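Local coordinates for angiopoietin-related protein 6 (Homo sapiens, PDB 6Y43) that is a secreted angiopoietin-like factor whose calcium-binding fibrinogen-like globe probably serves in recognition of partner molecules outside the cell, at residues Q52-G57 and D76-L81; D94-V99 and H112-S117; S178-V183 and V198-F203. All blocks are in the same frame, centred on the assembly; numbering follows the deposited sequence.

Interaction 1: Q52-G57 and D76-L81; sequences QRRQDG and DGEYWL. With EDO (1,2-ethanediol), chain C.
The guanidinium of Arg53 takes the carbonyl oxygen of Gly77 at its edge, only 2° out of plane, while an ethanediol, probably from the crystallisation liquor, lays its O2 over one face; the group also makes a cation-pi contact with Trp38 of strand 33-40. Two nitrogens of the same side grip that single oxygen: Arg53 NE and NH2 each stand 2.9 Å from Gly77 O, NH2 in the carbonyl plane on a lone pair and NE 42° above it. The chain reaches there by running out with CG anti to the backbone N (chi1 -176°) and then bending at chi3. Edges also serve the rings: Arg53 NH2 lies at the rim of Tyr79, 3.8 Å from its CE1, and Gln52 CG meets the rim of Trp80 at CE3, 3.6 Å away. Beyond the strand end, Glu78 OE2 collects three backbone N-H groups, Gln55 N at 2.8 Å on the anti lone pair, then those of Asp56 and Gly57 from above the carboxylate plane. Opposite charge lies nearby in Arg54, though its NE, 4.0 Å from Glu78 OE2, is too far for a salt bridge; a water links Arg54 NH2 to Glu78 OE1, and Arg54 NH1 is hydrogen-bonded to Gly182 O and Leu180 O. Gln55 grips the diol with both amide ends, and Asp56 OD1 turns to Ser58. Between the backbones, Arg53 and Tyr79 form an antiparallel hydrogen-bonded pair, with Arg53 N 3.0 Å from Tyr79 O. Short strand 79-80 thus pairs with the end of strand 48-54, whose other partners are strands 33-40 and 212-219.

Interaction 2: D94-V99 and H112-S117; sequences DHELLV and HYDGFS
His112 starts the second segment with its imidazole under Leu98: methyl CD1 of Leu98 sits over one face of the His112 ring, 3.7 Å from the centroid, in a CH-pi contact. At the ring edge comes the carboxylate of Glu96, with OE2 3.4 Å from His112 CD2 and its plane turned 45° from the ring. Both imidazole nitrogens are engaged further out, ND1 by His133 O and NE2 by Glu44, and the ring stacks on that of His133. Cutting His112 back to an alanine is likely to open a gap against Leu98 CD1 and leave Glu44 and His133 O without their imidazole mate. Tyr113 follows with the hydrogen-bonded backbone pair, its N 2.9 Å from Leu97 O and its O 3.0 Å from Leu97 N. On the face that carries both side chains, Tyr113 CD1 lies 3.9 Å from Leu97 CD2. The Tyr113 hydroxyl goes to Asp138. Asp114 then turns the chain as the centre of an inverse gamma turn. Its OD1 comes within 3.8 Å of Glu96 OE2, a like-charge approach probably eased by His133, which hydrogen-bonds that same Asp114 oxygen. Past Gly115, whose positive phi of 130° suits a residue without a side chain, Phe116 swings back across Leu97. Leu97 CB and Phe116 CB meet at 3.8 Å, and a chi1 of 167° swings the phenyl ring away from its own N and on toward Leu97 CD2. A water accepts from both His95 N and Phe116 N where the backbones part. This is an antiparallel beta hairpin, strands 95-102 and 108-118, in the central sheet of a fibrinogen-like globe, its second strand broken by a sharp corner.

Interaction 3: S178-V183 and V198-F203; sequences SNLNGV and VYWAEF
Asn179 lays its CB over one face of the Tyr199 ring, 3.8 Å from the centroid and 22° off the ring normal, a CH-pi contact offset toward the rim. The amide runs on past the ring, OD1 to Tyr172 and ND2 to Gly197, while the Tyr199 hydroxyl is held by Ala176 and by Gln166 of helix 162-166. On the same side of the ring, a backbone hydrogen bond joins the segments: Asn179 N stands 2.9 Å from Tyr199 O, tilted 27° from the carbonyl plane. The same oxygen receives a CA-H contact from Ser178. Ser178 CB meets the indole of Trp200 obliquely, 3.5 Å from CE3, and Leu180 splays its two methyls, CD1 to Trp200 CZ3 at 4.1 Å and CD2 to Val198 CG1 at 4.0 Å. A type I turn from Asn179 to Gly182 keeps the chain against Val198; another, from Trp200 to Phe203, leads off. The contact holds together the long irregular region of the fibrinogen-like domain, with Leu180 and Trp200 set against strand 95-102. Carbon contacts and the face of Tyr199 do most of the matching, and buried polar ends are satisfied outside the segments, Trp200 NE1 by Gly137 O.

From the N terminus, interaction 1 comes first, closing the loop between strands 48-54 and 79-80 that carries helix 65-70. Interaction 2 follows after helix 83-90 and zips up the hairpin of strands 95-102 and 108-118. Interaction 3 closes last, tying two parts of the long irregular region between helix 162-166 and strand 212-219. The three stand in series, none enclosing or crossing another. Interactions 1 and 2 reach the same sheet on opposite sides of the chain's centre, about 19 Å apart between centres, without touching. Interaction 3 touches both: Gln52 and Arg54 reach 178-183 through probable hydrogen bonds, and Val99 and Tyr113 pack on Trp200, joining loops to sheet.

Interaction 1: Q52-G57 and D76-L81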
loop_
_atom_site.group_PDB
_atom_site.type_symbol
_atom_site.label_atom_id
_atom_site.label_comp_id
_atom_site.label_asym_id
_atom_site.label_seq_id
_atom_site.Cartn_x
_atom_site.Cartn_y
_atom_site.Cartn_z
ATOM N N GLN A 52 -1.322 0.986 -3.357
ATOM C CA GLN A 52 -2.014 -0.265 -3.109
ATOM C C GLN A 52 -3.454 0.085 -2.821
ATOM O O GLN A 52 -3.709 1.078 -2.131
ATOM C CB GLN A 52 -1.418 -1.005 -1.907
ATOM C CG GLN A 52 -1.987 -2.381 -1.731
ATOM C CD GLN A 52 -3.055 -2.471 -0.661
ATOM O OE1 GLN A 52 -3.552 -1.457 -0.166
ATOM N NE2 GLN A 52 -3.417 -3.706 -0.298
ATOM N N ARG A 53 -4.389 -0.697 -3.360
ATOM C CA ARG A 53 -5.793 -0.477 -3.027
ATOM C C ARG A 53 -6.570 -1.772 -3.155
ATOM O O ARG A 53 -6.416 -2.503 -4.146
ATOM C CB ARG A 53 -6.442 0.583 -3.921
ATOM C CG ARG A 53 -7.869 0.878 -3.527
ATOM C CD ARG A 53 -8.346 2.196 -4.162
ATOM N NE ARG A 53 -8.104 2.178 -5.592
ATOM C CZ ARG A 53 -7.988 3.253 -6.363
ATOM N NH1 ARG A 53 -8.096 4.466 -5.857
ATOM N NH2 ARG A 53 -7.751 3.095 -7.645
ATOM N N ARG A 54 -7.407 -2.033 -2.156
ATOM C CA ARG A 54 -8.373 -3.122 -2.145
ATOM C C ARG A 54 -9.778 -2.563 -1.974
ATOM O O ARG A 54 -9.990 -1.674 -1.149
ATOM C CB ARG A 54 -8.150 -4.071 -0.977
ATOM C CG ARG A 54 -6.720 -4.522 -0.720
ATOM C CD ARG A 54 -6.155 -5.199 -1.942
ATOM N NE ARG A 54 -6.805 -6.462 -2.286
ATOM C CZ ARG A 54 -6.532 -7.635 -1.728
ATOM N NH1 ARG A 54 -5.645 -7.719 -0.749
ATOM N NH2 ARG A 54 -7.143 -8.742 -2.142
ATOM N N GLN A 55 -10.749 -3.131 -2.686
ATOM C CA GLN A 55 -12.098 -2.587 -2.563
ATOM C C GLN A 55 -13.189 -3.501 -3.101
ATOM O O GLN A 55 -14.371 -3.275 -2.811
ATOM C CB GLN A 55 -12.195 -1.233 -3.267
ATOM C CG GLN A 55 -11.984 -1.316 -4.787
ATOM C CD GLN A 55 -11.921 0.053 -5.452
ATOM O OE1 GLN A 55 -11.464 1.024 -4.850
ATOM N NE2 GLN A 55 -12.409 0.139 -6.678
ATOM N N ASP A 56 -12.839 -4.513 -3.885
ATOM C CA ASP A 56 -13.909 -5.334 -4.447
ATOM C C ASP A 56 -13.547 -6.753 -4.870
ATOM O O ASP A 56 -14.399 -7.464 -5.422
ATOM C CB ASP A 56 -14.529 -4.596 -5.646
ATOM C CG ASP A 56 -13.544 -4.403 -6.805
ATOM O OD1 ASP A 56 -12.461 -5.022 -6.809
ATOM O OD2 ASP A 56 -13.875 -3.666 -7.773
ATOM N N GLY A 57 -12.322 -7.200 -4.583
ATOM C CA GLY A 57 -11.967 -8.570 -4.889
ATOM C C GLY A 57 -11.751 -8.881 -6.357
ATOM O O GLY A 57 -11.729 -10.060 -6.735
ATOM N N ASP A 76 -7.494 2.451 -11.977
ATOM C CA ASP A 76 -8.872 2.861 -11.726
ATOM C C ASP A 76 -9.548 1.992 -10.681
ATOM O O ASP A 76 -10.676 2.303 -10.261
ATOM C CB ASP A 76 -9.687 2.851 -13.027
ATOM C CG ASP A 76 -9.786 1.465 -13.677
ATOM O OD1 ASP A 76 -8.781 0.727 -13.767
ATOM O OD2 ASP A 76 -10.881 1.114 -14.154
ATOM N N GLY A 77 -8.883 0.944 -10.196
ATOM C CA GLY A 77 -9.522 -0.043 -9.339
ATOM C C GLY A 77 -8.550 -0.594 -8.318
ATOM O O GLY A 77 -7.785 0.165 -7.707
ATOM N N GLU A 78 -8.585 -1.900 -8.115
ATOM C CA GLU A 78 -7.637 -2.546 -7.214
ATOM C C GLU A 78 -6.291 -2.654 -7.905
ATOM O O GLU A 78 -6.213 -2.994 -9.095
ATOM C CB GLU A 78 -8.133 -3.927 -6.819
ATOM C CG GLU A 78 -9.350 -3.916 -5.940
ATOM C CD GLU A 78 -9.576 -5.287 -5.307
ATOM O OE1 GLU A 78 -9.175 -6.297 -5.928
ATOM O OE2 GLU A 78 -10.138 -5.347 -4.199
ATOM N N TYR A 79 -5.227 -2.351 -7.170
ATOM C CA TYR A 79 -3.917 -2.527 -7.766
ATOM C C TYR A 79 -2.816 -2.493 -6.723
ATOM O O TYR A 79 -3.032 -2.141 -5.562
ATOM C CB TYR A 79 -3.631 -1.490 -8.855
ATOM C CG TYR A 79 -3.334 -0.052 -8.451
ATOM C CD1 TYR A 79 -4.362 0.844 -8.207
ATOM C CD2 TYR A 79 -2.029 0.431 -8.402
ATOM C CE1 TYR A 79 -4.099 2.171 -7.913
ATOM C CE2 TYR A 79 -1.766 1.739 -8.088
ATOM C CZ TYR A 79 -2.817 2.609 -7.866
ATOM O OH TYR A 79 -2.563 3.914 -7.591
ATOM N N TRP A 80 -1.630 -2.888 -7.191
ATOM C CA TRP A 80 -0.364 -2.844 -6.469
ATOM C C TRP A 80 0.634 -2.181 -7.406
ATOM O O TRP A 80 0.923 -2.722 -8.476
ATOM C CB TRP A 80 0.101 -4.261 -6.110
ATOM C CG TRP A 80 1.470 -4.357 -5.524
ATOM C CD1 TRP A 80 2.602 -4.828 -6.135
ATOM C CD2 TRP A 80 1.847 -4.038 -4.170
ATOM N NE1 TRP A 80 3.671 -4.779 -5.253
ATOM C CE2 TRP A 80 3.225 -4.291 -4.048
ATOM C CE3 TRP A 80 1.154 -3.516 -3.071
ATOM C CZ2 TRP A 80 3.927 -4.084 -2.849
ATOM C CZ3 TRP A 80 1.854 -3.286 -1.895
ATOM C CH2 TRP A 80 3.231 -3.578 -1.797
ATOM N N LEU A 81 1.161 -1.018 -7.016
ATOM C CA LEU A 81 1.984 -0.250 -7.951
ATOM C C LEU A 81 3.256 -0.998 -8.321
ATOM O O LEU A 81 3.744 -0.867 -9.455
ATOM C CB LEU A 81 2.330 1.121 -7.369
ATOM C CG LEU A 81 3.091 2.074 -8.287
ATOM C CD1 LEU A 81 2.252 2.331 -9.564
ATOM C CD2 LEU A 81 3.416 3.370 -7.566
HETATM C C1 EDO C . -11.539 4.109 -7.561
HETATM O O1 EDO C . -12.149 2.881 -7.990
HETATM C C2 EDO C . -12.031 4.473 -6.169
HETATM O O2 EDO C . -11.460 3.527 -5.262
HETATM O O HOH W 1 -8.715 -8.455 -4.470
#

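Interaction 2: D94-V99 and H112-S117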
loop_
_atom_site.group_PDB
_atom_site.type_symbol
_atom_site.label_atom_id
_atom_site.label_comp_id
_atom_site.label_asym_id
_atom_site.label_seq_id
_atom_site.Cartn_x
_atom_site.Cartn_y
_atom_site.Cartn_z
ATOM N N ASP A 94 12.319 12.190 1.447
ATOM C CA ASP A 94 11.521 11.554 2.482
ATOM C C ASP A 94 10.051 11.516 2.075
ATOM O O ASP A 94 9.575 12.357 1.298
ATOM C CB ASP A 94 11.674 12.297 3.805
ATOM C CG ASP A 94 12.996 11.994 4.491
ATOM O OD1 ASP A 94 13.314 10.793 4.666
ATOM O OD2 ASP A 94 13.708 12.958 4.839
ATOM N N HIS A 95 9.338 10.509 2.592
ATOM C CA HIS A 95 7.945 10.298 2.244
ATOM C C HIS A 95 7.135 9.947 3.475
ATOM O O HIS A 95 7.613 9.251 4.369
ATOM C CB HIS A 95 7.772 9.183 1.221
ATOM C CG HIS A 95 8.174 9.593 -0.155
ATOM N ND1 HIS A 95 9.486 9.594 -0.569
ATOM C CD2 HIS A 95 7.442 10.046 -1.200
ATOM C CE1 HIS A 95 9.547 10.016 -1.821
ATOM N NE2 HIS A 95 8.320 10.293 -2.227
ATOM N N GLU A 96 5.889 10.401 3.476
ATOM C CA GLU A 96 4.886 9.974 4.437
ATOM C C GLU A 96 4.051 8.862 3.817
ATOM O O GLU A 96 3.675 8.931 2.634
ATOM C CB GLU A 96 3.986 11.141 4.830
ATOM C CG GLU A 96 2.911 10.776 5.825
ATOM C CD GLU A 96 2.122 11.976 6.305
ATOM O OE1 GLU A 96 2.310 13.086 5.741
ATOM O OE2 GLU A 96 1.302 11.792 7.236
ATOM N N LEU A 97 3.779 7.831 4.610
ATOM C CA LEU A 97 2.847 6.780 4.241
ATOM C C LEU A 97 1.535 6.983 4.967
ATOM O O LEU A 97 1.527 7.161 6.193
ATOM C CB LEU A 97 3.413 5.415 4.613
ATOM C CG LEU A 97 2.481 4.223 4.484
ATOM C CD1 LEU A 97 2.246 3.908 3.011
ATOM C CD2 LEU A 97 3.166 3.024 5.133
ATOM N N LEU A 98 0.434 6.940 4.217
ATOM C CA LEU A 98 -0.910 6.997 4.762
ATOM C C LEU A 98 -1.615 5.691 4.437
ATOM O O LEU A 98 -1.585 5.239 3.289
ATOM C CB LEU A 98 -1.685 8.182 4.165
ATOM C CG LEU A 98 -3.154 8.302 4.538
ATOM C CD1 LEU A 98 -3.324 8.585 6.001
ATOM C CD2 LEU A 98 -3.785 9.415 3.703
ATOM N N VAL A 99 -2.198 5.055 5.448
ATOM C CA VAL A 99 -2.992 3.848 5.256
ATOM C C VAL A 99 -4.426 4.214 5.565
ATOM O O VAL A 99 -4.715 4.758 6.636
ATOM C CB VAL A 99 -2.519 2.683 6.143
ATOM C CG1 VAL A 99 -3.434 1.512 5.985
ATOM C CG2 VAL A 99 -1.082 2.280 5.786
ATOM N N HIS A 112 -0.649 6.885 9.832
ATOM C CA HIS A 112 0.379 7.686 9.193
ATOM C C HIS A 112 1.751 7.263 9.702
ATOM O O HIS A 112 1.917 6.997 10.898
ATOM C CB HIS A 112 0.216 9.192 9.484
ATOM C CG HIS A 112 -1.158 9.726 9.261
ATOM N ND1 HIS A 112 -2.205 9.483 10.124
ATOM C CD2 HIS A 112 -1.647 10.541 8.295
ATOM C CE1 HIS A 112 -3.290 10.099 9.678
ATOM N NE2 HIS A 112 -2.979 10.741 8.568
ATOM N N TYR A 113 2.728 7.220 8.796
ATOM C CA TYR A 113 4.130 6.995 9.143
ATOM C C TYR A 113 4.969 8.096 8.519
ATOM O O TYR A 113 4.940 8.298 7.298
ATOM C CB TYR A 113 4.610 5.613 8.694
ATOM C CG TYR A 113 3.781 4.529 9.333
ATOM C CD1 TYR A 113 2.561 4.171 8.793
ATOM C CD2 TYR A 113 4.170 3.921 10.534
ATOM C CE1 TYR A 113 1.767 3.215 9.402
ATOM C CE2 TYR A 113 3.372 2.958 11.141
ATOM C CZ TYR A 113 2.176 2.618 10.583
ATOM O OH TYR A 113 1.358 1.687 11.202
ATOM N N ASP A 114 5.688 8.832 9.364
ATOM C CA ASP A 114 6.515 9.951 8.924
ATOM C C ASP A 114 7.867 9.391 8.514
ATOM O O ASP A 114 8.847 9.426 9.248
ATOM C CB ASP A 114 6.631 10.995 10.022
ATOM C CG ASP A 114 5.334 11.760 10.232
ATOM O OD1 ASP A 114 4.389 11.586 9.442
ATOM O OD2 ASP A 114 5.260 12.555 11.185
ATOM N N GLY A 115 7.904 8.854 7.311
ATOM C CA GLY A 115 9.072 8.158 6.837
ATOM C C GLY A 115 8.628 6.830 6.289
ATOM O O GLY A 115 7.950 6.059 6.968
ATOM N N PHE A 116 9.016 6.548 5.057
ATOM C CA PHE A 116 8.621 5.302 4.406
ATOM C C PHE A 116 9.578 5.116 3.241
ATOM O O PHE A 116 9.721 6.011 2.405
ATOM C CB PHE A 116 7.160 5.331 3.930
ATOM C CG PHE A 116 6.822 4.198 2.989
ATOM C CD1 PHE A 116 6.670 2.914 3.474
ATOM C CD2 PHE A 116 6.680 4.404 1.625
ATOM C CE1 PHE A 116 6.379 1.854 2.623
ATOM C CE2 PHE A 116 6.410 3.345 0.781
ATOM C CZ PHE A 116 6.265 2.070 1.270
ATOM N N SER A 117 10.241 3.975 3.185
ATOM C CA SER A 117 11.072 3.665 2.031
ATOM C C SER A 117 11.273 2.164 1.962
ATOM O O SER A 117 10.998 1.428 2.920
ATOM C CB SER A 117 12.419 4.388 2.083
ATOM O OG SER A 117 13.204 3.846 3.112
HETATM O O HOH W 2 11.066 8.619 3.898
#

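Interaction 3: S178-V183 and V198-F203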
loop_
_atom_site.group_PDB
_atom_site.type_symbol
_atom_site.label_atom_id
_atom_site.label_comp_id
_atom_site.label_asym_id
_atom_site.label_seq_id
_atom_site.Cartn_x
_atom_site.Cartn_y
_atom_site.Cartn_z
ATOM N N SER A 178 -0.728 -6.713 10.190
ATOM C CA SER A 178 -1.546 -6.215 9.095
ATOM C C SER A 178 -1.334 -7.121 7.893
ATOM O O SER A 178 -0.261 -7.694 7.727
ATOM C CB SER A 178 -1.191 -4.771 8.743
ATOM O OG SER A 178 0.185 -4.557 8.589
ATOM N N ASN A 179 -2.369 -7.273 7.064
ATOM C CA ASN A 179 -2.289 -8.205 5.946
ATOM C C ASN A 179 -3.059 -7.615 4.772
ATOM O O ASN A 179 -3.963 -8.227 4.219
ATOM C CB ASN A 179 -2.843 -9.570 6.345
ATOM C CG ASN A 179 -2.583 -10.652 5.316
ATOM O OD1 ASN A 179 -1.490 -10.746 4.763
ATOM N ND2 ASN A 179 -3.594 -11.491 5.072
ATOM N N LEU A 180 -2.658 -6.414 4.364
ATOM C CA LEU A 180 -3.487 -5.683 3.414
ATOM C C LEU A 180 -3.458 -6.294 2.025
ATOM O O LEU A 180 -4.352 -5.996 1.228
ATOM C CB LEU A 180 -3.079 -4.217 3.345
ATOM C CG LEU A 180 -3.202 -3.439 4.665
ATOM C CD1 LEU A 180 -2.899 -1.987 4.426
ATOM C CD2 LEU A 180 -4.567 -3.640 5.319
ATOM N N ASN A 181 -2.485 -7.156 1.715
ATOM C CA ASN A 181 -2.469 -7.851 0.436
ATOM C C ASN A 181 -3.084 -9.245 0.513
ATOM O O ASN A 181 -2.876 -10.057 -0.389
ATOM C CB ASN A 181 -1.049 -7.917 -0.118
ATOM C CG ASN A 181 -0.557 -6.575 -0.602
ATOM O OD1 ASN A 181 -1.348 -5.658 -0.874
ATOM N ND2 ASN A 181 0.749 -6.451 -0.737
ATOM N N GLY A 182 -3.859 -9.519 1.559
ATOM C CA GLY A 182 -4.450 -10.821 1.761
ATOM C C GLY A 182 -5.713 -11.010 0.957
ATOM O O GLY A 182 -5.935 -10.381 -0.080
ATOM N N VAL A 183 -6.526 -11.940 1.428
ATOM C CA VAL A 183 -7.755 -12.304 0.741
ATOM C C VAL A 183 -8.831 -11.275 1.061
ATOM O O VAL A 183 -9.192 -11.099 2.226
ATOM C CB VAL A 183 -8.222 -13.699 1.166
ATOM C CG1 VAL A 183 -9.486 -14.059 0.388
ATOM C CG2 VAL A 183 -7.136 -14.724 0.976
ATOM N N VAL A 198 -7.996 -9.210 4.640
ATOM C CA VAL A 198 -7.410 -7.881 4.549
ATOM C C VAL A 198 -7.576 -7.212 5.904
ATOM O O VAL A 198 -8.597 -6.563 6.165
ATOM C CB VAL A 198 -8.080 -7.052 3.441
ATOM C CG1 VAL A 198 -7.521 -5.662 3.435
ATOM C CG2 VAL A 198 -7.947 -7.719 2.068
ATOM N N TYR A 199 -6.591 -7.390 6.793
ATOM C CA TYR A 199 -6.783 -7.018 8.186
ATOM C C TYR A 199 -5.727 -6.072 8.728
ATOM O O TYR A 199 -4.637 -5.895 8.190
ATOM C CB TYR A 199 -6.880 -8.268 9.079
ATOM C CG TYR A 199 -5.611 -9.061 9.422
ATOM C CD1 TYR A 199 -4.676 -8.577 10.341
ATOM C CD2 TYR A 199 -5.413 -10.328 8.908
ATOM C CE1 TYR A 199 -3.539 -9.342 10.706
ATOM C CE2 TYR A 199 -4.291 -11.097 9.262
ATOM C CZ TYR A 199 -3.362 -10.596 10.158
ATOM O OH TYR A 199 -2.271 -11.364 10.538
ATOM N N TRP A 200 -6.131 -5.427 9.817
ATOM C CA TRP A 200 -5.335 -4.453 10.552
ATOM C C TRP A 200 -5.626 -4.755 12.018
ATOM O O TRP A 200 -6.765 -4.621 12.475
ATOM C CB TRP A 200 -5.739 -3.032 10.165
ATOM C CG TRP A 200 -4.813 -1.949 10.583
ATOM C CD1 TRP A 200 -4.911 -1.181 11.703
ATOM C CD2 TRP A 200 -3.651 -1.477 9.873
ATOM N NE1 TRP A 200 -3.892 -0.266 11.742
ATOM C CE2 TRP A 200 -3.104 -0.417 10.637
ATOM C CE3 TRP A 200 -3.021 -1.845 8.681
ATOM C CZ2 TRP A 200 -1.960 0.272 10.245
ATOM C CZ3 TRP A 200 -1.880 -1.160 8.291
ATOM C CH2 TRP A 200 -1.358 -0.111 9.076
ATOM N N ALA A 201 -4.624 -5.257 12.738
ATOM C CA ALA A 201 -4.885 -5.806 14.065
ATOM C C ALA A 201 -5.627 -4.824 14.961
ATOM O O ALA A 201 -6.519 -5.214 15.718
ATOM C CB ALA A 201 -3.578 -6.210 14.739
ATOM N N GLU A 202 -5.231 -3.559 14.943
ATOM C CA GLU A 202 -5.791 -2.592 15.870
ATOM C C GLU A 202 -7.041 -1.901 15.325
ATOM O O GLU A 202 -7.558 -0.972 15.972
ATOM C CB GLU A 202 -4.718 -1.560 16.241
ATOM C CG GLU A 202 -4.712 -1.255 17.734
ATOM C CD GLU A 202 -3.714 -0.185 18.127
ATOM O OE1 GLU A 202 -2.495 -0.390 17.823
ATOM O OE2 GLU A 202 -4.178 0.834 18.743
ATOM N N PHE A 203 -7.545 -2.326 14.152
ATOM C CA PHE A 203 -8.810 -1.807 13.611
ATOM C C PHE A 203 -9.604 -2.985 13.059
ATOM O O PHE A 203 -9.441 -3.337 11.883
ATOM C CB PHE A 203 -8.594 -0.749 12.547
ATOM C CG PHE A 203 -9.869 -0.164 12.004
ATOM C CD1 PHE A 203 -10.711 0.586 12.816
ATOM C CD2 PHE A 203 -10.217 -0.342 10.686
ATOM C CE1 PHE A 203 -11.876 1.126 12.299
ATOM C CE2 PHE A 203 -11.368 0.215 10.168
ATOM C CZ PHE A 203 -12.204 0.935 10.976
#